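Local coordinates for L-hydantoinase (Arthrobacter aurescens, PDB 1GKR), which hydrolyses the ring of hydantoin derivatives as a zinc-dependent cyclic amidase, with a preference for aryl-substituted substrates and an enantioselectivity that changes with the substrate, at residues Q300-L305 / L357-E362; L342-T347 / S412-M417. All blocks are in the same frame, centred on the assembly; numbering follows the deposited sequence.

Contact 1 of 2, residues Q300-L305 / L357-E362; sequences QLENGL and LERLVE
The backbone oxygen Glu302 O accepts a hydrogen bond of 2.6 Å from Arg359 NH1. The N-H points at it fairly well (155°), and the oxygen lies at the edge of the guanidinium, in its plane, whereas the donor stands well above the carbonyl plane. Arg359 gets there across the gap between helices 291-303 and 357-372: its CG is anti to the backbone N (chi1 172°), and further bends at chi2 and chi3 swing the guanidinium round the end of the first helix. Its other two nitrogens, NE and NH2, grip the single oxygen Glu362 OE1 side-on, at 3.1 Å and 2.9 Å respectively. Glu362 lies three residues on in the same helix, and this salt bridge fixes the rotation of the group while NH1 stays turned toward Glu302. Gly304 CA packs over one guanidinium face, 3.7 Å above its plane and toward the rim. Gly304 leaves the helix with positive phi in a Schellman motif, its N bonded back to Leu301 O at 3.2 Å; glycine suits this backbone, where a CB would be jammed against the preceding carbonyl O. The Glu302 side chain crosses Arg359 obliquely, with OE1 4.1 Å from Arg359 CB; this OE1 accepts from Ser356 N, just before helix 357-372, and Ser356 OG in turn accepts from Arg359 N. Replacing Arg359 with a leucine would probably leave Glu302 O without this donor and Glu362 without its close charge partner, the carboxylate being freer to turn. In this TIM-barrel hydrolase the first helix runs on toward barrel strand 308-309, and a cation set against its C-terminal carbonyls is likely to ease the negative end of the helix dipole.

Contact 2 of 2, residues L342-T347 / S412-M417; sequences LPMMLT and SPFDGM
The first torsion of Met344 (chi1 -131°) puts its CG over one face of the Phe414 ring, and the ring is brought to the methionine by a first torsion that sets Phe414 CG beside its backbone N and anti to the carbonyl carbon (chi1 -52°). Met344 CG stands 4.1 Å from the ring centroid and only 14° off the normal, a CH-pi contact, although it is shifted toward the rim on the side of CD1 and CE1. A bend at chi2 then carries the sulfur obliquely past the ring: Met344 SD is 4.7 Å from the same centroid, a Met-aromatic contact. Beyond it, a second bend at chi3 carries the methyl on to Met417, where Met344 CE touches Met417 SD at 3.6 Å and Met417 CB at 3.9 Å. The two methionine chains cross at about a right angle; flexible, polarisable thioethers can bend to follow both the ring and each other. Within the amidohydrolase TIM-barrel fold, the contact seats the loop ahead of strand 418-428 against helix 341-350, with the Phe414 side chain about 10 Å from that of Asp312, a ligand of the first zinc. Two turns shape that loop. Ser412 to Asp415 is a type I turn, with Pro413 well placed at its second position; the same serine makes an ST turn, its OG accepting from Phe414 N at 3.0 Å. Phe414 to Met417 is a type II turn with Gly416 third, at a positive phi where a CB would strike the preceding carbonyl O. On the helix, Pro343 O takes bonds from Thr347 N and from Thr347 OG1, the latter at 2.8 Å, from opposite faces of its plane. Thr347 OG1 also accepts from Thr420 N, tying the helix to strand 418-428.

Contact 1 lies near the surface and works through charge and a backbone carbonyl. Contact 2 is buried, and sulfur, methyl groups and an aromatic ring do the work, with the polar bonds lying within each segment or to nearby backbone, not between the two segments. They share no helix, but helices 341-350 and 357-372 follow one another in the chain and pack together: Leu360 CD1 of contact 1 meets Leu346 CD1 of contact 2, and Leu301 CD1 lies 3.8 Å from Met345 CE. Helix 341-350 thus presents Met344 to the loop of contact 2, and Met345 and Leu346 to residues from the helices of contact 1.

Contact 1 of 2, residues Q300-L305 / L357-E362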
loop_
_atom_site.group_PDB
_atom_site.type_symbol
_atom_site.label_atom_id
_atom_site.label_comp_id
_atom_site.label_asym_id
_atom_site.label_seq_id
_atom_site.Cartn_x
_atom_site.Cartn_y
_atom_site.Cartn_z
ATOM N N GLN A 300 19.126 4.443 3.688
ATOM C CA GLN A 300 18.462 4.800 2.453
ATOM C C GLN A 300 19.462 5.281 1.412
ATOM O O GLN A 300 19.307 5.010 0.220
ATOM C CB GLN A 300 17.421 5.878 2.732
ATOM C CG GLN A 300 16.426 5.471 3.795
ATOM C CD GLN A 300 15.354 6.504 3.991
ATOM O OE1 GLN A 300 15.647 7.684 4.203
ATOM N NE2 GLN A 300 14.101 6.075 3.931
ATOM N N LEU A 301 20.495 5.983 1.867
ATOM C CA LEU A 301 21.505 6.509 0.962
ATOM C C LEU A 301 22.226 5.371 0.255
ATOM O O LEU A 301 22.218 5.281 -0.969
ATOM C CB LEU A 301 22.522 7.350 1.736
ATOM C CG LEU A 301 23.255 8.506 1.047
ATOM C CD1 LEU A 301 24.682 8.528 1.555
ATOM C CD2 LEU A 301 23.237 8.367 -0.450
ATOM N N GLU A 302 22.845 4.491 1.032
ATOM C CA GLU A 302 23.577 3.375 0.453
ATOM C C GLU A 302 22.663 2.445 -0.328
ATOM O O GLU A 302 23.096 1.805 -1.284
ATOM C CB GLU A 302 24.308 2.593 1.550
ATOM C CG GLU A 302 25.125 1.372 1.085
ATOM C CD GLU A 302 26.205 1.676 0.033
ATOM O OE1 GLU A 302 26.899 2.714 0.137
ATOM O OE2 GLU A 302 26.373 0.852 -0.895
ATOM N N ASN A 303 21.395 2.384 0.059
ATOM C CA ASN A 303 20.468 1.501 -0.619
ATOM C C ASN A 303 19.795 2.046 -1.873
ATOM O O ASN A 303 19.017 1.346 -2.520
ATOM C CB ASN A 303 19.422 1.001 0.370
ATOM C CG ASN A 303 19.994 -0.024 1.332
ATOM O OD1 ASN A 303 20.670 -0.958 0.912
ATOM N ND2 ASN A 303 19.724 0.140 2.622
ATOM N N GLY A 304 20.081 3.292 -2.221
ATOM C CA GLY A 304 19.496 3.843 -3.427
ATOM C C GLY A 304 18.203 4.631 -3.344
ATOM O O GLY A 304 17.669 4.986 -4.391
ATOM N N LEU A 305 17.689 4.908 -2.146
ATOM C CA LEU A 305 16.454 5.683 -2.038
ATOM C C LEU A 305 16.683 7.189 -2.151
ATOM O O LEU A 305 15.746 7.961 -2.361
ATOM C CB LEU A 305 15.734 5.385 -0.730
ATOM C CG LEU A 305 14.978 4.062 -0.722
ATOM C CD1 LEU A 305 15.966 2.929 -0.812
ATOM C CD2 LEU A 305 14.166 3.950 0.539
ATOM N N LEU A 357 32.029 3.830 -2.664
ATOM C CA LEU A 357 32.504 4.842 -3.589
ATOM C C LEU A 357 31.591 4.892 -4.800
ATOM O O LEU A 357 31.278 5.971 -5.301
ATOM C CB LEU A 357 33.929 4.534 -4.049
ATOM C CG LEU A 357 35.050 5.188 -3.247
ATOM C CD1 LEU A 357 36.396 4.603 -3.626
ATOM C CD2 LEU A 357 35.027 6.668 -3.519
ATOM N N GLU A 358 31.161 3.721 -5.263
ATOM C CA GLU A 358 30.307 3.640 -6.435
ATOM C C GLU A 358 29.015 4.398 -6.252
ATOM O O GLU A 358 28.569 5.099 -7.155
ATOM C CB GLU A 358 30.001 2.182 -6.786
ATOM C CG GLU A 358 31.212 1.374 -7.247
ATOM C CD GLU A 358 31.880 0.606 -6.120
ATOM O OE1 GLU A 358 31.962 1.138 -4.990
ATOM O OE2 GLU A 358 32.334 -0.534 -6.371
ATOM N N ARG A 359 28.404 4.260 -5.082
ATOM C CA ARG A 359 27.153 4.952 -4.827
ATOM C C ARG A 359 27.382 6.462 -4.695
ATOM O O ARG A 359 26.586 7.271 -5.187
ATOM C CB ARG A 359 26.504 4.402 -3.567
ATOM C CG ARG A 359 25.301 5.195 -3.149
ATOM C CD ARG A 359 24.068 4.342 -3.139
ATOM N NE ARG A 359 23.591 4.034 -4.478
ATOM C CZ ARG A 359 22.930 2.921 -4.785
ATOM N NH1 ARG A 359 22.675 2.010 -3.852
ATOM N NH2 ARG A 359 22.512 2.718 -6.024
ATOM N N LEU A 360 28.477 6.832 -4.035
ATOM C CA LEU A 360 28.818 8.234 -3.850
ATOM C C LEU A 360 28.913 8.918 -5.198
ATOM O O LEU A 360 28.381 10.006 -5.386
ATOM C CB LEU A 360 30.149 8.371 -3.112
ATOM C CG LEU A 360 30.570 9.798 -2.744
ATOM C CD1 LEU A 360 31.427 9.777 -1.498
ATOM C CD2 LEU A 360 31.321 10.433 -3.890
ATOM N N VAL A 361 29.594 8.284 -6.140
ATOM C CA VAL A 361 29.726 8.875 -7.463
ATOM C C VAL A 361 28.378 8.979 -8.172
ATOM O O VAL A 361 28.143 9.897 -8.958
ATOM C CB VAL A 361 30.720 8.069 -8.327
ATOM C CG1 VAL A 361 30.569 8.412 -9.799
ATOM C CG2 VAL A 361 32.122 8.391 -7.877
ATOM N N GLU A 362 27.485 8.044 -7.877
ATOM C CA GLU A 362 26.172 8.045 -8.499
ATOM C C GLU A 362 25.320 9.223 -8.046
ATOM O O GLU A 362 24.718 9.916 -8.877
ATOM C CB GLU A 362 25.428 6.748 -8.188
ATOM C CG GLU A 362 24.131 6.617 -8.957
ATOM C CD GLU A 362 23.317 5.413 -8.543
ATOM O OE1 GLU A 362 23.199 5.178 -7.317
ATOM O OE2 GLU A 362 22.782 4.716 -9.438
#

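Contact 2 of 2, residues L342-T347 / S412-M417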
loop_
_atom_site.group_PDB
_atom_site.type_symbol
_atom_site.label_atom_id
_atom_site.label_comp_id
_atom_site.label_asym_id
_atom_site.label_seq_id
_atom_site.Cartn_x
_atom_site.Cartn_y
_atom_site.Cartn_z
ATOM N N LEU A 342 32.208 17.010 -0.189
ATOM C CA LEU A 342 32.845 15.742 -0.556
ATOM C C LEU A 342 33.623 15.153 0.612
ATOM O O LEU A 342 33.423 13.995 0.984
ATOM C CB LEU A 342 33.795 15.914 -1.748
ATOM C CG LEU A 342 33.889 14.800 -2.811
ATOM C CD1 LEU A 342 35.228 14.905 -3.520
ATOM C CD2 LEU A 342 33.745 13.432 -2.201
ATOM N N PRO A 343 34.538 15.934 1.202
ATOM C CA PRO A 343 35.282 15.358 2.324
ATOM C C PRO A 343 34.412 14.830 3.465
ATOM O O PRO A 343 34.765 13.838 4.120
ATOM C CB PRO A 343 36.234 16.491 2.750
ATOM C CG PRO A 343 35.746 17.709 2.014
ATOM C CD PRO A 343 35.158 17.188 0.749
ATOM N N MET A 344 33.270 15.459 3.698
ATOM C CA MET A 344 32.419 14.978 4.764
ATOM C C MET A 344 31.834 13.616 4.390
ATOM O O MET A 344 31.795 12.715 5.226
ATOM C CB MET A 344 31.317 15.987 5.061
ATOM C CG MET A 344 31.181 16.313 6.542
ATOM S SD MET A 344 32.788 16.645 7.323
ATOM C CE MET A 344 32.503 16.045 8.935
ATOM N N MET A 345 31.401 13.453 3.135
ATOM C CA MET A 345 30.833 12.179 2.675
ATOM C C MET A 345 31.915 11.101 2.605
ATOM O O MET A 345 31.697 9.949 2.982
ATOM C CB MET A 345 30.196 12.331 1.290
ATOM C CG MET A 345 28.974 13.208 1.254
ATOM S SD MET A 345 27.848 12.884 2.619
ATOM C CE MET A 345 27.307 11.220 2.258
ATOM N N LEU A 346 33.082 11.486 2.104
ATOM C CA LEU A 346 34.210 10.578 1.999
ATOM C C LEU A 346 34.620 10.109 3.398
ATOM O O LEU A 346 34.828 8.925 3.636
ATOM C CB LEU A 346 35.371 11.315 1.348
ATOM C CG LEU A 346 35.834 10.932 -0.054
ATOM C CD1 LEU A 346 34.705 10.365 -0.887
ATOM C CD2 LEU A 346 36.441 12.172 -0.689
ATOM N N THR A 347 34.712 11.059 4.322
ATOM C CA THR A 347 35.118 10.784 5.691
ATOM C C THR A 347 34.157 9.949 6.534
ATOM O O THR A 347 34.544 8.911 7.061
ATOM C CB THR A 347 35.401 12.111 6.440
ATOM O OG1 THR A 347 36.574 12.720 5.891
ATOM C CG2 THR A 347 35.610 11.873 7.919
ATOM N N SER A 412 31.419 27.270 9.759
ATOM C CA SER A 412 30.800 26.046 9.290
ATOM C C SER A 412 30.371 25.151 10.425
ATOM O O SER A 412 31.032 25.100 11.458
ATOM C CB SER A 412 31.790 25.293 8.401
ATOM O OG SER A 412 31.436 23.928 8.278
ATOM N N PRO A 413 29.256 24.422 10.241
ATOM C CA PRO A 413 28.715 23.498 11.249
ATOM C C PRO A 413 29.726 22.372 11.494
ATOM O O PRO A 413 29.743 21.751 12.551
ATOM C CB PRO A 413 27.452 22.951 10.586
ATOM C CG PRO A 413 27.129 23.943 9.539
ATOM C CD PRO A 413 28.448 24.382 9.014
ATOM N N PHE A 414 30.569 22.128 10.496
ATOM C CA PHE A 414 31.568 21.067 10.551
ATOM C C PHE A 414 32.905 21.545 11.077
ATOM O O PHE A 414 33.844 20.762 11.196
ATOM C CB PHE A 414 31.777 20.481 9.152
ATOM C CG PHE A 414 30.505 20.055 8.481
ATOM C CD1 PHE A 414 29.704 19.068 9.044
ATOM C CD2 PHE A 414 30.096 20.658 7.298
ATOM C CE1 PHE A 414 28.513 18.689 8.441
ATOM C CE2 PHE A 414 28.904 20.285 6.686
ATOM C CZ PHE A 414 28.110 19.298 7.258
ATOM N N ASP A 415 32.998 22.831 11.391
ATOM C CA ASP A 415 34.254 23.383 11.876
ATOM C C ASP A 415 34.838 22.501 12.976
ATOM O O ASP A 415 34.130 22.083 13.894
ATOM C CB ASP A 415 34.021 24.808 12.378
ATOM C CG ASP A 415 35.299 25.614 12.481
ATOM O OD1 ASP A 415 36.234 25.420 11.665
ATOM O OD2 ASP A 415 35.354 26.473 13.380
ATOM N N GLY A 416 36.126 22.191 12.847
ATOM C CA GLY A 416 36.799 21.371 13.837
ATOM C C GLY A 416 36.712 19.866 13.649
ATOM O O GLY A 416 37.539 19.117 14.185
ATOM N N MET A 417 35.716 19.407 12.897
ATOM C CA MET A 417 35.560 17.979 12.671
ATOM C C MET A 417 36.674 17.371 11.845
ATOM O O MET A 417 37.273 18.028 10.989
ATOM C CB MET A 417 34.231 17.699 12.008
ATOM C CG MET A 417 33.104 17.652 12.980
ATOM S SD MET A 417 31.571 17.291 12.136
ATOM C CE MET A 417 30.462 18.415 13.075
#